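Local structure of trigger factor (Thermotoga maritima, 2NSC) at residues 60-63 with 64-68. The protein probably keeps newly made proteins in an open conformation and isomerises peptidyl-prolyl bonds, this chain being its N-terminal, ribosome-binding domain. Numbering follows the deposited sequence.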
# COMPACT_ATOMS: atom_id res chain seq x y z
N GLU A 60 -1.00 11.62 -3.99
CA GLU A 60 -0.24 10.82 -3.01
C GLU A 60 -1.09 10.29 -1.86
O GLU A 60 -0.67 9.39 -1.14
CB GLU A 60 0.98 11.59 -2.48
CG GLU A 60 1.92 12.09 -3.59
CD GLU A 60 3.33 12.44 -3.10
OE1 GLU A 60 3.46 13.32 -2.22
OE2 GLU A 60 4.30 11.84 -3.62
N GLU A 61 -2.30 10.84 -1.70
CA GLU A 61 -3.24 10.37 -0.69
C GLU A 61 -3.84 9.01 -1.04
O GLU A 61 -4.27 8.29 -0.14
CB GLU A 61 -4.36 11.39 -0.47
CG GLU A 61 -4.90 11.41 0.95
CD GLU A 61 -6.22 12.18 1.13
OE1 GLU A 61 -6.46 13.18 0.39
OE2 GLU A 61 -7.01 11.77 2.02
N PHE A 62 -3.87 8.66 -2.33
CA PHE A 62 -4.42 7.37 -2.75
C PHE A 62 -3.61 6.23 -2.15
O PHE A 62 -4.19 5.21 -1.77
CB PHE A 62 -4.50 7.23 -4.27
CG PHE A 62 -5.17 5.94 -4.72
CD1 PHE A 62 -6.56 5.88 -4.88
CD2 PHE A 62 -4.41 4.79 -4.96
CE1 PHE A 62 -7.20 4.70 -5.26
CE2 PHE A 62 -5.04 3.59 -5.35
CZ PHE A 62 -6.44 3.54 -5.51
N GLN A 63 -2.29 6.41 -2.07
CA GLN A 63 -1.38 5.44 -1.47
C GLN A 63 -1.72 5.12 -0.02
O GLN A 63 -1.51 4.00 0.43
CB GLN A 63 0.06 5.98 -1.43
CG GLN A 63 0.75 6.21 -2.74
CD GLN A 63 2.22 6.56 -2.52
OE1 GLN A 63 2.72 6.55 -1.37
NE2 GLN A 63 2.92 6.84 -3.61
N GLU A 64 -2.18 6.13 0.72
CA GLU A 64 -2.56 5.96 2.12
C GLU A 64 -3.67 4.92 2.25
O GLU A 64 -3.62 4.06 3.13
CB GLU A 64 -3.00 7.28 2.74
CG GLU A 64 -1.89 8.33 2.80
CD GLU A 64 -0.60 7.80 3.46
OE1 GLU A 64 -0.67 7.14 4.53
OE2 GLU A 64 0.49 8.07 2.91
N TYR A 65 -4.66 5.02 1.37
CA TYR A 65 -5.77 4.06 1.32
C TYR A 65 -5.27 2.69 0.89
O TYR A 65 -5.68 1.66 1.45
CB TYR A 65 -6.89 4.56 0.39
CG TYR A 65 -7.77 5.63 1.01
CD1 TYR A 65 -8.61 5.33 2.11
CD2 TYR A 65 -7.76 6.96 0.54
CE1 TYR A 65 -9.44 6.30 2.71
CE2 TYR A 65 -8.58 7.97 1.16
CZ TYR A 65 -9.42 7.62 2.23
OH TYR A 65 -10.24 8.55 2.84
N THR A 66 -4.37 2.67 -0.09
CA THR A 66 -3.73 1.42 -0.50
C THR A 66 -3.02 0.75 0.67
O THR A 66 -3.18 -0.45 0.89
CB THR A 66 -2.79 1.60 -1.71
OG1 THR A 66 -3.54 2.17 -2.80
CG2 THR A 66 -2.24 0.26 -2.17
N LEU A 67 -2.26 1.52 1.44
CA LEU A 67 -1.56 0.96 2.57
C LEU A 67 -2.52 0.50 3.66
O LEU A 67 -2.26 -0.52 4.30
CB LEU A 67 -0.56 1.97 3.13
CG LEU A 67 0.73 2.10 2.33
CD1 LEU A 67 1.37 3.46 2.60
CD2 LEU A 67 1.68 0.93 2.63
N ASP A 68 -3.63 1.22 3.87
CA ASP A 68 -4.67 0.80 4.84
C ASP A 68 -5.12 -0.63 4.55
O ASP A 68 -5.20 -1.45 5.44
CB ASP A 68 -5.91 1.69 4.78
CG ASP A 68 -5.72 3.03 5.47
OD1 ASP A 68 -4.80 3.15 6.32
OD2 ASP A 68 -6.49 3.97 5.17
O HOH W 1 1.21 9.52 0.79
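In the first turns of helix 62-71 of the ribosome-binding domain, F62 and T66 meet one turn apart on the buried side, where both side chains also pack against helix 21-36. The T66 amide donates to F62 O (N to O 3.1 Å, N-H...O 161°), approaching in the carbonyl plane, and one residue on L67 N reaches Q63 O at 2.8 Å; both are i to i+4 alpha-helical bonds. T66 OG1 lies 3.3 Å from the same F62 O. With CG anti to the backbone N (chi1 -176°), the F62 ring swings along the helix until CE2 comes within 3.3 Å of T66 OG1, the hydroxyl meeting the ring at a slant. L67 wraps its CB, CG and CD1 beside Q63 O, and its side chain continues onto L94 and R92.

The turn before this is less regular. E64 N makes a weak bond to E61 O (3.1 Å, N-H...O 129°), whereas E60 O, 4.0 Å from E64 N, is joined to that residue through water instead: one molecule donates to E60 O and to E64 OE2, at 2.7 Å each. The bend of the E64 chain at chi2 carries the carboxylate across the side of the helix, where OE2 accepts this hydrogen, while OE1 forms a salt bridge with R92, which also pairs with D68 OD1.

A regular helical bond thus runs beneath the packed F62-T66 pair, while water joins E60 O to the E64 carboxylate where the chain leads into the helix; R92, paired with both E64 and D68 one turn apart, probably has its positive charge stabilised and its segment tied to the helix.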